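PDB 3PZ6: leucyl-tRNA synthetase from Giardia intestinalis, which probably charges tRNA(Leu) with leucine using ATP; this chain is its CP1 editing domain, which probably deacylates mischarged tRNA. Local coordinates for residues Asn97-Pro102 with Val184-Ser189; Ala155-Pro160 with Ile167-Leu172; Asp193-Tyr198 with Tyr223-Ile228. The protein carries 2 engineered substitutions. One frame throughout, in Å; residues are numbered along the deposited sequence.

Contact 1 of 3, residues Asn97-Pro102 with Val184-Ser189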
ATOM      1  N   ASN A  97       5.227  -1.717  -2.781  1.00 18.31           N
ATOM      2  CA  ASN A  97       5.128  -0.326  -2.364  1.00 18.20           C
ATOM      3  C   ASN A  97       3.656   0.065  -2.313  1.00 22.58           C
ATOM      4  O   ASN A  97       2.778  -0.781  -2.503  1.00 27.91           O
ATOM      5  CB  ASN A  97       5.890   0.594  -3.334  1.00 17.00           C
ATOM      6  CG  ASN A  97       5.293   0.605  -4.754  1.00 20.24           C
ATOM      7  OD1 ASN A  97       4.633   1.567  -5.154  1.00 20.70           O
ATOM      8  ND2 ASN A  97       5.525  -0.464  -5.510  1.00 17.31           N
ATOM      9  N   CYS A  98       3.382   1.340  -2.052  1.00 20.94           N
ATOM     10  CA  CYS A  98       2.038   1.879  -2.228  1.00 24.24           C
ATOM     11  C   CYS A  98       2.112   3.286  -2.827  1.00 21.85           C
ATOM     12  O   CYS A  98       3.204   3.815  -3.027  1.00 20.39           O
ATOM     13  CB  CYS A  98       1.247   1.846  -0.919  1.00 20.27           C
ATOM     14  SG  CYS A  98       1.915   2.878   0.396  1.00 31.91           S
ATOM     15  N   TRP A  99       0.951   3.865  -3.131  1.00 21.16           N
ATOM     16  CA  TRP A  99       0.869   5.113  -3.883  1.00 19.91           C
ATOM     17  C   TRP A  99       0.031   6.146  -3.148  1.00 22.27           C
ATOM     18  O   TRP A  99      -1.012   5.816  -2.592  1.00 25.84           O
ATOM     19  CB  TRP A  99       0.227   4.887  -5.248  1.00 18.59           C
ATOM     20  CG  TRP A  99       0.847   3.850  -6.125  1.00 21.39           C
ATOM     21  CD1 TRP A  99       0.267   2.689  -6.537  1.00 21.21           C
ATOM     22  CD2 TRP A  99       2.145   3.889  -6.741  1.00 23.06           C
ATOM     23  NE1 TRP A  99       1.117   1.994  -7.359  1.00 20.62           N
ATOM     24  CE2 TRP A  99       2.278   2.704  -7.504  1.00 21.85           C
ATOM     25  CE3 TRP A  99       3.210   4.804  -6.716  1.00 21.67           C
ATOM     26  CZ2 TRP A  99       3.435   2.401  -8.234  1.00 19.85           C
ATOM     27  CZ3 TRP A  99       4.354   4.511  -7.445  1.00 23.79           C
ATOM     28  CH2 TRP A  99       4.458   3.310  -8.196  1.00 24.08           C
ATOM     29  N   VAL A 100       0.494   7.393  -3.149  1.00 21.50           N
ATOM     30  CA  VAL A 100      -0.307   8.533  -2.703  1.00 22.51           C
ATOM     31  C   VAL A 100      -0.195   9.626  -3.747  1.00 24.78           C
ATOM     32  O   VAL A 100       0.770   9.649  -4.510  1.00 27.50           O
ATOM     33  CB  VAL A 100       0.140   9.097  -1.331  1.00 21.68           C
ATOM     34  CG1 VAL A 100       0.036   8.033  -0.230  1.00 23.82           C
ATOM     35  CG2 VAL A 100       1.537   9.696  -1.409  1.00 22.23           C
ATOM     36  N   LEU A 101      -1.188  10.510  -3.806  1.00 27.95           N
ATOM     37  CA  LEU A 101      -1.100  11.691  -4.660  1.00 27.23           C
ATOM     38  C   LEU A 101      -0.210  12.725  -3.978  1.00 26.93           C
ATOM     39  O   LEU A 101      -0.548  13.215  -2.889  1.00 28.02           O
ATOM     40  CB  LEU A 101      -2.484  12.279  -4.963  1.00 22.12           C
ATOM     41  CG  LEU A 101      -2.498  13.513  -5.879  1.00 29.27           C
ATOM     42  CD1 LEU A 101      -2.036  13.179  -7.308  1.00 24.51           C
ATOM     43  CD2 LEU A 101      -3.868  14.176  -5.894  1.00 26.84           C
ATOM     44  N   PRO A 102       0.931  13.055  -4.608  1.00 24.32           N
ATOM     45  CA  PRO A 102       1.922  13.959  -4.010  1.00 26.01           C
ATOM     46  C   PRO A 102       1.335  15.301  -3.591  1.00 30.79           C
ATOM     47  O   PRO A 102       1.845  15.932  -2.665  1.00 30.81           O
ATOM     48  CB  PRO A 102       2.936  14.156  -5.133  1.00 25.90           C
ATOM     49  CG  PRO A 102       2.833  12.897  -5.933  1.00 27.72           C
ATOM     50  CD  PRO A 102       1.371  12.559  -5.921  1.00 21.48           C
ATOM     51  N   VAL A 184      -3.402   3.847  -2.875  1.00 29.08           N
ATOM     52  CA  VAL A 184      -3.571   2.649  -3.691  1.00 26.29           C
ATOM     53  C   VAL A 184      -2.443   1.656  -3.386  1.00 28.17           C
ATOM     54  O   VAL A 184      -1.319   2.061  -3.071  1.00 27.86           O
ATOM     55  CB  VAL A 184      -3.608   3.004  -5.202  1.00 22.72           C
ATOM     56  CG1 VAL A 184      -3.864   1.781  -6.042  1.00 29.35           C
ATOM     57  CG2 VAL A 184      -4.692   4.032  -5.486  1.00 30.32           C
ATOM     58  N   THR A 185      -2.750   0.363  -3.457  1.00 25.29           N
ATOM     59  CA  THR A 185      -1.743  -0.678  -3.287  1.00 24.70           C
ATOM     60  C   THR A 185      -0.924  -0.778  -4.560  1.00 27.06           C
ATOM     61  O   THR A 185      -1.354  -0.309  -5.620  1.00 19.73           O
ATOM     62  CB  THR A 185      -2.376  -2.058  -3.010  1.00 26.29           C
ATOM     63  OG1 THR A 185      -3.139  -2.478  -4.150  1.00 28.54           O
ATOM     64  CG2 THR A 185      -3.272  -2.010  -1.784  1.00 25.06           C
ATOM     65  N   SER A 186       0.262  -1.376  -4.457  1.00 25.06           N
ATOM     66  CA  SER A 186       1.091  -1.594  -5.629  1.00 21.61           C
ATOM     67  C   SER A 186       1.534  -3.035  -5.734  1.00 22.90           C
ATOM     68  O   SER A 186       2.271  -3.527  -4.877  1.00 25.21           O
ATOM     69  CB  SER A 186       2.301  -0.667  -5.645  1.00 22.27           C
ATOM     70  OG  SER A 186       3.074  -0.865  -6.825  1.00 20.99           O
ATOM     71  N   VAL A 187       1.072  -3.702  -6.792  1.00 21.36           N
ATOM     72  CA  VAL A 187       1.436  -5.082  -7.072  1.00 21.88           C
ATOM     73  C   VAL A 187       1.912  -5.180  -8.527  1.00 23.41           C
ATOM     74  O   VAL A 187       1.156  -5.583  -9.405  1.00 25.18           O
ATOM     75  CB  VAL A 187       0.252  -6.039  -6.795  1.00 21.29           C
ATOM     76  CG1 VAL A 187       0.697  -7.501  -6.892  1.00 23.93           C
ATOM     77  CG2 VAL A 187      -0.352  -5.761  -5.427  1.00 17.38           C
ATOM     78  N   PRO A 188       3.179  -4.791  -8.787  1.00 28.31           N
ATOM     79  CA  PRO A 188       3.725  -4.677 -10.141  1.00 23.95           C
ATOM     80  C   PRO A 188       3.700  -5.969 -10.942  1.00 23.86           C
ATOM     81  O   PRO A 188       3.657  -5.917 -12.164  1.00 26.20           O
ATOM     82  CB  PRO A 188       5.174  -4.257  -9.904  1.00 22.08           C
ATOM     83  CG  PRO A 188       5.186  -3.653  -8.584  1.00 23.39           C
ATOM     84  CD  PRO A 188       4.158  -4.363  -7.776  1.00 24.92           C
ATOM     85  N   SER A 189       3.734  -7.115 -10.275  1.00 23.08           N
ATOM     86  CA  SER A 189       3.719  -8.394 -10.987  1.00 21.81           C
ATOM     87  C   SER A 189       2.388  -8.651 -11.683  1.00 24.35           C
ATOM     88  O   SER A 189       2.332  -9.383 -12.670  1.00 27.37           O
ATOM     89  CB  SER A 189       4.040  -9.549 -10.046  1.00 19.78           C
ATOM     90  OG  SER A 189       3.080  -9.655  -9.010  1.00 17.26           O
TER
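The indole of W99 and the amide of N97 both meet the side chain of S186, on one face of two antiparallel strands. S186 CB lies 3.4 Å from W99 NE1 and comes to the ring obliquely. Its hydroxyl is anti to the backbone N (chi1 -178°), a setting that carries S186 OG over to N97 ND2 at 2.8 Å; the N-H is poorly aimed at the oxygen, and the bond is weak. The other end of the same amide, N97 OD1, sits 3.3 Å above one face of the W99 ring, offset toward the rim. The indole N-H itself is used elsewhere, on D194 of helix 192-202. These strands belong to the central mixed sheet of the CP1 editing domain, where 97-100 pairs with 183-186 on one side and runs parallel to 167-171 on the other. W99 and V184 are a hydrogen-bonded pair, W99 N to V184 O at 2.9 Å and the reverse bond likewise made. V184 CB lies 4.1 Å from W99 CD1. C98 and T185, a non-hydrogen-bonded pair, turn to the opposite face, and C98 CB rests 3.4 Å from V184 O.

Contact 2 of 3, residues Ala155-Pro160 with Ile167-Leu172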
ATOM      1  N   ALA A 155       7.533   7.585   3.042  1.00 24.65           N
ATOM      2  CA  ALA A 155       7.373   6.967   4.352  1.00 25.51           C
ATOM      3  C   ALA A 155       7.443   5.452   4.200  1.00 27.19           C
ATOM      4  O   ALA A 155       7.360   4.932   3.083  1.00 23.85           O
ATOM      5  CB  ALA A 155       6.051   7.366   4.969  1.00 25.53           C
ATOM      6  N   THR A 156       7.609   4.745   5.316  1.00 25.39           N
ATOM      7  CA  THR A 156       7.639   3.289   5.282  1.00 27.53           C
ATOM      8  C   THR A 156       6.467   2.708   6.043  1.00 25.33           C
ATOM      9  O   THR A 156       6.119   3.182   7.127  1.00 25.04           O
ATOM     10  CB  THR A 156       8.936   2.690   5.864  1.00 25.22           C
ATOM     11  OG1 THR A 156       9.062   3.084   7.225  1.00 36.32           O
ATOM     12  CG2 THR A 156      10.138   3.157   5.115  1.00 26.72           C
ATOM     13  N   VAL A 157       5.863   1.681   5.465  1.00 21.23           N
ATOM     14  CA  VAL A 157       4.751   1.009   6.102  1.00 26.63           C
ATOM     15  C   VAL A 157       4.997  -0.494   6.209  1.00 29.14           C
ATOM     16  O   VAL A 157       5.834  -1.055   5.492  1.00 26.02           O
ATOM     17  CB  VAL A 157       3.371   1.338   5.417  1.00 26.53           C
ATOM     18  CG1 VAL A 157       2.993   2.819   5.631  1.00 23.75           C
ATOM     19  CG2 VAL A 157       3.359   0.968   3.927  1.00 18.45           C
ATOM     20  N   ARG A 158       4.285  -1.129   7.135  1.00 31.91           N
ATOM     21  CA  ARG A 158       4.284  -2.578   7.260  1.00 27.38           C
ATOM     22  C   ARG A 158       3.087  -3.024   6.446  1.00 31.16           C
ATOM     23  O   ARG A 158       1.953  -2.669   6.769  1.00 41.82           O
ATOM     24  CB  ARG A 158       4.122  -2.982   8.726  1.00 32.02           C
ATOM     25  CG  ARG A 158       4.736  -4.338   9.109  1.00 53.58           C
ATOM     26  CD  ARG A 158       6.047  -4.186   9.921  1.00 57.67           C
ATOM     27  NE  ARG A 158       5.822  -3.508  11.205  1.00 65.48           N
ATOM     28  CZ  ARG A 158       6.770  -2.970  11.975  1.00 61.87           C
ATOM     29  NH1 ARG A 158       8.053  -3.022  11.619  1.00 41.95           N
ATOM     30  NH2 ARG A 158       6.425  -2.370  13.110  1.00 50.65           N
ATOM     31  N   ALA A 159       3.330  -3.753   5.361  1.00 27.57           N
ATOM     32  CA  ALA A 159       2.243  -4.203   4.500  1.00 24.02           C
ATOM     33  C   ALA A 159       1.780  -5.605   4.862  1.00 27.09           C
ATOM     34  O   ALA A 159       2.574  -6.544   4.885  1.00 35.67           O
ATOM     35  CB  ALA A 159       2.646  -4.143   3.045  1.00 24.39           C
ATOM     36  N   PRO A 160       0.483  -5.760   5.137  1.00 30.53           N
ATOM     37  CA  PRO A 160      -0.027  -7.079   5.471  1.00 29.35           C
ATOM     38  C   PRO A 160       0.200  -8.098   4.351  1.00 32.22           C
ATOM     39  O   PRO A 160       0.134  -7.746   3.167  1.00 29.38           O
ATOM     40  CB  PRO A 160      -1.523  -6.833   5.675  1.00 28.19           C
ATOM     41  CG  PRO A 160      -1.809  -5.569   4.991  1.00 32.25           C
ATOM     42  CD  PRO A 160      -0.586  -4.746   5.088  1.00 32.79           C
ATOM     43  N   ILE A 167       7.725  -1.437   3.287  1.00 27.64           N
ATOM     44  CA  ILE A 167       7.724  -0.888   1.929  1.00 21.55           C
ATOM     45  C   ILE A 167       7.609   0.630   1.987  1.00 21.06           C
ATOM     46  O   ILE A 167       7.302   1.184   3.034  1.00 21.95           O
ATOM     47  CB  ILE A 167       6.604  -1.496   1.039  1.00 20.25           C
ATOM     48  CG1 ILE A 167       5.228  -1.333   1.693  1.00 20.01           C
ATOM     49  CG2 ILE A 167       6.903  -2.962   0.717  1.00 20.32           C
ATOM     50  CD1 ILE A 167       4.068  -1.892   0.862  1.00 21.84           C
ATOM     51  N   PHE A 168       7.847   1.295   0.863  1.00 18.60           N
ATOM     52  CA  PHE A 168       7.806   2.745   0.816  1.00 19.65           C
ATOM     53  C   PHE A 168       6.547   3.305   0.155  1.00 20.94           C
ATOM     54  O   PHE A 168       6.009   2.726  -0.782  1.00 22.31           O
ATOM     55  CB  PHE A 168       9.051   3.282   0.112  1.00 18.35           C
ATOM     56  CG  PHE A 168      10.295   3.179   0.932  1.00 23.03           C
ATOM     57  CD1 PHE A 168      10.742   4.269   1.671  1.00 25.39           C
ATOM     58  CD2 PHE A 168      11.025   1.996   0.976  1.00 21.83           C
ATOM     59  CE1 PHE A 168      11.900   4.181   2.438  1.00 28.35           C
ATOM     60  CE2 PHE A 168      12.177   1.898   1.749  1.00 22.45           C
ATOM     61  CZ  PHE A 168      12.619   2.992   2.476  1.00 27.36           C
ATOM     62  N   VAL A 169       6.087   4.440   0.661  1.00 20.99           N
ATOM     63  CA  VAL A 169       4.988   5.174   0.066  1.00 22.92           C
ATOM     64  C   VAL A 169       5.548   5.964  -1.113  1.00 23.16           C
ATOM     65  O   VAL A 169       6.437   6.789  -0.938  1.00 23.25           O
ATOM     66  CB  VAL A 169       4.369   6.167   1.084  1.00 26.53           C
ATOM     67  CG1 VAL A 169       3.297   7.018   0.421  1.00 23.19           C
ATOM     68  CG2 VAL A 169       3.817   5.438   2.295  1.00 19.23           C
ATOM     69  N   LEU A 170       5.019   5.719  -2.304  1.00 18.64           N
ATOM     70  CA  LEU A 170       5.590   6.295  -3.509  1.00 20.70           C
ATOM     71  C   LEU A 170       4.588   7.172  -4.282  1.00 29.64           C
ATOM     72  O   LEU A 170       3.374   7.084  -4.048  1.00 21.76           O
ATOM     73  CB  LEU A 170       6.161   5.186  -4.394  1.00 17.73           C
ATOM     74  CG  LEU A 170       7.271   4.302  -3.820  1.00 27.76           C
ATOM     75  CD1 LEU A 170       7.809   3.417  -4.933  1.00 24.90           C
ATOM     76  CD2 LEU A 170       8.406   5.123  -3.199  1.00 24.34           C
ATOM     77  N   PRO A 171       5.096   8.026  -5.192  1.00 18.87           N
ATOM     78  CA  PRO A 171       4.263   8.979  -5.902  1.00 24.77           C
ATOM     79  C   PRO A 171       3.536   8.408  -7.121  1.00 25.96           C
ATOM     80  O   PRO A 171       4.164   7.843  -8.023  1.00 28.65           O
ATOM     81  CB  PRO A 171       5.270  10.061  -6.333  1.00 24.69           C
ATOM     82  CG  PRO A 171       6.535   9.350  -6.476  1.00 22.82           C
ATOM     83  CD  PRO A 171       6.525   8.227  -5.487  1.00 21.52           C
ATOM     84  N   LEU A 172       2.214   8.546  -7.127  1.00 25.92           N
ATOM     85  CA  LEU A 172       1.421   8.277  -8.318  1.00 25.69           C
ATOM     86  C   LEU A 172       0.614   9.520  -8.683  1.00 27.91           C
ATOM     87  O   LEU A 172      -0.324   9.886  -7.989  1.00 28.16           O
ATOM     88  CB  LEU A 172       0.520   7.057  -8.127  1.00 23.65           C
ATOM     89  CG  LEU A 172      -0.191   6.527  -9.390  1.00 30.46           C
ATOM     90  CD1 LEU A 172       0.801   6.053 -10.463  1.00 23.93           C
ATOM     91  CD2 LEU A 172      -1.167   5.420  -9.032  1.00 22.79           C
TER
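One face of the F168 ring carries the methyl of T156: T156 CG2 stands 3.7 Å from the ring centroid and 23° off the normal, a CH-pi contact displaced toward the CE1 and CZ side. The two side chains run side by side and point the same way. On the CD2-CE2 side of the ring, F168 CE2 is 3.5 Å from the hydroxyl oxygen Y223 OH, and Y58 also touches the phenyl group. The methyl of T156 reaches the ring because it lies beside the backbone N, anti to the carbonyl carbon, while the hydroxyl sits between the backbone N and the carbonyl carbon (chi1 60°) and bonds to Y21 OH. T156 and F168 are a non-hydrogen-bonded pair of the beta hairpin made by strands 156-158 and 167-171, which is built into the large mixed sheet of the editing domain. Next to them V157 and I167 form a hydrogen-bonded pair, with V157 N to I167 O and I167 N to V157 O both at 2.9 Å; V169 N reaches A155 O at 2.8 Å. The face of the hairpin turned away from F168 is aliphatic. There V157 CG2 meets I167 CG1 at 3.7 Å, the two side chains crossing at a slant, and the extended I167 chain (chi2 179°) goes on to place CD1 against A159 CB. V169 CG2 packs 4.0 Å from A155 CB and more loosely on V157 CG1. Flanking the hairpin in the same sheet, strand 10-18 puts L18 and L16 against A155 and V157, and strand 97-100 puts C98 and V100 against V169.

Contact 3 of 3, residues Asp193-Tyr198 with Tyr223-Ile228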
ATOM      1  N   ASP A 193      -0.339  -1.004 -14.797  1.00 26.99           N
ATOM      2  CA  ASP A 193      -0.206   0.394 -14.391  1.00 28.41           C
ATOM      3  C   ASP A 193       0.770   0.528 -13.224  1.00 30.75           C
ATOM      4  O   ASP A 193       1.684   1.360 -13.270  1.00 30.18           O
ATOM      5  CB  ASP A 193      -1.576   1.009 -14.046  1.00 30.35           C
ATOM      6  CG  ASP A 193      -2.373   1.421 -15.302  1.00 46.62           C
ATOM      7  OD1 ASP A 193      -1.763   1.927 -16.276  1.00 52.71           O
ATOM      8  OD2 ASP A 193      -3.615   1.245 -15.328  1.00 47.31           O
ATOM      9  N   ASP A 194       0.586  -0.307 -12.196  1.00 26.95           N
ATOM     10  CA  ASP A 194       1.532  -0.387 -11.088  1.00 24.56           C
ATOM     11  C   ASP A 194       2.953  -0.595 -11.610  1.00 24.82           C
ATOM     12  O   ASP A 194       3.873   0.125 -11.208  1.00 26.67           O
ATOM     13  CB  ASP A 194       1.167  -1.516 -10.113  1.00 25.53           C
ATOM     14  CG  ASP A 194      -0.002  -1.171  -9.206  1.00 25.22           C
ATOM     15  OD1 ASP A 194      -0.457  -0.011  -9.178  1.00 29.80           O
ATOM     16  OD2 ASP A 194      -0.472  -2.081  -8.501  1.00 25.24           O
ATOM     17  N   TYR A 195       3.132  -1.561 -12.507  1.00 20.76           N
ATOM     18  CA  TYR A 195       4.463  -1.852 -13.034  1.00 26.05           C
ATOM     19  C   TYR A 195       5.056  -0.690 -13.835  1.00 29.25           C
ATOM     20  O   TYR A 195       6.243  -0.387 -13.690  1.00 25.53           O
ATOM     21  CB  TYR A 195       4.490  -3.130 -13.873  1.00 20.97           C
ATOM     22  CG  TYR A 195       5.870  -3.427 -14.428  1.00 24.17           C
ATOM     23  CD1 TYR A 195       6.902  -3.871 -13.587  1.00 27.17           C
ATOM     24  CD2 TYR A 195       6.150  -3.265 -15.777  1.00 18.01           C
ATOM     25  CE1 TYR A 195       8.169  -4.149 -14.075  1.00 21.33           C
ATOM     26  CE2 TYR A 195       7.425  -3.540 -16.279  1.00 29.99           C
ATOM     27  CZ  TYR A 195       8.431  -3.983 -15.420  1.00 30.28           C
ATOM     28  OH  TYR A 195       9.695  -4.254 -15.911  1.00 32.64           O
ATOM     29  N   ALA A 196       4.234  -0.054 -14.673  1.00 22.86           N
ATOM     30  CA  ALA A 196       4.702   1.057 -15.504  1.00 24.65           C
ATOM     31  C   ALA A 196       5.274   2.184 -14.633  1.00 27.63           C
ATOM     32  O   ALA A 196       6.400   2.630 -14.845  1.00 28.95           O
ATOM     33  CB  ALA A 196       3.587   1.572 -16.414  1.00 21.08           C
ATOM     34  N   CYS A 197       4.510   2.613 -13.633  1.00 25.65           N
ATOM     35  CA  CYS A 197       4.978   3.641 -12.724  1.00 25.39           C
ATOM     36  C   CYS A 197       6.193   3.192 -11.921  1.00 30.89           C
ATOM     37  O   CYS A 197       7.151   3.949 -11.761  1.00 27.53           O
ATOM     38  CB  CYS A 197       3.878   4.085 -11.781  1.00 27.07           C
ATOM     39  SG  CYS A 197       4.408   5.518 -10.842  1.00 46.92           S
ATOM     40  N   TYR A 198       6.148   1.953 -11.436  1.00 29.06           N
ATOM     41  CA  TYR A 198       7.245   1.374 -10.678  1.00 23.72           C
ATOM     42  C   TYR A 198       8.536   1.442 -11.497  1.00 25.16           C
ATOM     43  O   TYR A 198       9.559   1.930 -11.013  1.00 26.81           O
ATOM     44  CB  TYR A 198       6.891  -0.060 -10.268  1.00 28.03           C
ATOM     45  CG  TYR A 198       8.035  -0.863  -9.684  1.00 33.70           C
ATOM     46  CD1 TYR A 198       8.273  -0.885  -8.310  1.00 33.12           C
ATOM     47  CD2 TYR A 198       8.872  -1.611 -10.507  1.00 27.78           C
ATOM     48  CE1 TYR A 198       9.326  -1.628  -7.775  1.00 30.17           C
ATOM     49  CE2 TYR A 198       9.921  -2.348  -9.983  1.00 34.34           C
ATOM     50  CZ  TYR A 198      10.141  -2.354  -8.620  1.00 36.28           C
ATOM     51  OH  TYR A 198      11.189  -3.093  -8.113  1.00 44.32           O
ATOM     52  N   TYR A 223      12.791  -4.204  -3.588  1.00 24.98           N
ATOM     53  CA  TYR A 223      11.395  -4.645  -3.637  1.00 23.13           C
ATOM     54  C   TYR A 223      10.967  -4.958  -5.063  1.00 24.59           C
ATOM     55  O   TYR A 223      10.152  -4.254  -5.663  1.00 30.44           O
ATOM     56  CB  TYR A 223      10.477  -3.601  -2.994  1.00 21.49           C
ATOM     57  CG  TYR A 223      11.041  -3.053  -1.709  1.00 24.73           C
ATOM     58  CD1 TYR A 223      10.844  -3.719  -0.501  1.00 24.26           C
ATOM     59  CD2 TYR A 223      11.801  -1.879  -1.705  1.00 21.18           C
ATOM     60  CE1 TYR A 223      11.380  -3.226   0.675  1.00 26.58           C
ATOM     61  CE2 TYR A 223      12.343  -1.382  -0.534  1.00 21.01           C
ATOM     62  CZ  TYR A 223      12.130  -2.057   0.653  1.00 26.19           C
ATOM     63  OH  TYR A 223      12.667  -1.569   1.822  1.00 30.47           O
ATOM     64  N   SER A 224      11.532  -6.017  -5.615  1.00 26.54           N
ATOM     65  CA  SER A 224      11.197  -6.422  -6.969  1.00 27.67           C
ATOM     66  C   SER A 224       9.822  -7.088  -6.990  1.00 28.23           C
ATOM     67  O   SER A 224       9.396  -7.661  -5.980  1.00 27.21           O
ATOM     68  CB  SER A 224      12.240  -7.402  -7.482  1.00 29.38           C
ATOM     69  OG  SER A 224      12.141  -8.617  -6.755  1.00 37.14           O
ATOM     70  N   PRO A 225       9.132  -7.033  -8.146  1.00 26.75           N
ATOM     71  CA  PRO A 225       7.842  -7.710  -8.304  1.00 21.65           C
ATOM     72  C   PRO A 225       7.932  -9.176  -7.900  1.00 21.38           C
ATOM     73  O   PRO A 225       8.985  -9.795  -8.049  1.00 25.22           O
ATOM     74  CB  PRO A 225       7.576  -7.596  -9.799  1.00 25.45           C
ATOM     75  CG  PRO A 225       8.278  -6.351 -10.202  1.00 25.80           C
ATOM     76  CD  PRO A 225       9.525  -6.306  -9.368  1.00 24.89           C
ATOM     77  N   LEU A 226       6.838  -9.716  -7.379  1.00 20.31           N
ATOM     78  CA  LEU A 226       6.826 -11.081  -6.869  1.00 22.10           C
ATOM     79  C   LEU A 226       5.957 -12.021  -7.707  1.00 23.98           C
ATOM     80  O   LEU A 226       4.866 -11.631  -8.122  1.00 25.50           O
ATOM     81  CB  LEU A 226       6.338 -11.078  -5.418  1.00 23.74           C
ATOM     82  CG  LEU A 226       7.340 -10.989  -4.258  1.00 25.75           C
ATOM     83  CD1 LEU A 226       8.735 -10.510  -4.650  1.00 21.22           C
ATOM     84  CD2 LEU A 226       6.760 -10.138  -3.139  1.00 22.28           C
ATOM     85  N   PRO A 227       6.428 -13.266  -7.944  1.00 22.85           N
ATOM     86  CA  PRO A 227       5.680 -14.308  -8.661  1.00 18.17           C
ATOM     87  C   PRO A 227       4.519 -14.891  -7.841  1.00 26.11           C
ATOM     88  O   PRO A 227       4.562 -16.059  -7.431  1.00 23.72           O
ATOM     89  CB  PRO A 227       6.743 -15.381  -8.896  1.00 19.97           C
ATOM     90  CG  PRO A 227       7.699 -15.199  -7.784  1.00 22.48           C
ATOM     91  CD  PRO A 227       7.783 -13.727  -7.589  1.00 24.87           C
ATOM     92  N   ILE A 228       3.487 -14.084  -7.606  1.00 24.77           N
ATOM     93  CA  ILE A 228       2.403 -14.481  -6.700  1.00 24.13           C
ATOM     94  C   ILE A 228       1.347 -15.335  -7.399  1.00 22.49           C
ATOM     95  O   ILE A 228       0.762 -16.234  -6.798  1.00 30.50           O
ATOM     96  CB  ILE A 228       1.742 -13.267  -5.980  1.00 24.90           C
ATOM     97  CG1 ILE A 228       1.239 -12.226  -6.983  1.00 22.50           C
ATOM     98  CG2 ILE A 228       2.730 -12.616  -5.037  1.00 27.06           C
ATOM     99  CD1 ILE A 228       0.132 -11.340  -6.443  1.00 21.49           C
TER
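Helix 192-202 of the CP1 editing domain packs here against the irregular segment that leads from helix 216-219 to the short strand 229-230. Two tyrosines three residues apart on the helix, Y195 and Y198, make the contact, and the proline ring of P225 meets both of them. Y198 contributes most: its CG is anti to the backbone N (chi1 170°), which sends the ring out from the helix toward the loop. The phenol oxygen Y198 OH ends 2.9 Å from the backbone oxygen Y223 O and 3.5 Å from S224 CA. The phenol is hydrogen-bonded to L220 O of the same connection, which satisfies this buried hydroxyl. Beside it the P225 ring crosses the tyrosine obliquely, with P225 CD 4.0 Å from Y198 CE2 and 3.8 Å from Y198 OH. P225 CG lies next to Y195, 4.4 Å from Y195 CD1, a looser apolar touch. The hydroxyl of Y195 leads elsewhere, to the carboxylate of E244. The loop also meets Y164, from the turn between strands 156-158 and 167-171: the Y223 ring stacks T-shaped (edge-to-face) with it, and the Y164 hydroxyl bonds S224 O. Around the contact, helix 238-245 touches Y195 through V240 and C243. Strand 97-100 receives Y198 on N97 and C197 on W99, and the loop runs on through an inverse gamma turn centred on P227 to I228, which pairs through its backbone with K275, just past strand 273-274.

How the contacts relate
From the N terminus, strand 97-100 comes first, and 184-189 closes contact 1 on it after 81 residues. Contact 2 is nested inside that loop: 155-160 and 167-172 form a hairpin with six residues between them. Strand 167-171 then lies parallel beside 97-100, bonded C98 O to L170 N and V100 N to L170 O, so contacts 1 and 2 share one sheet. Contact 3 follows in series, its helix starting soon after strand 183-186; a 24-residue connection, half of it helical, brings 223-228 back onto the helix. D194 ties that helix to contact 1 through V187 N, while C197 touches L172 of contact 2.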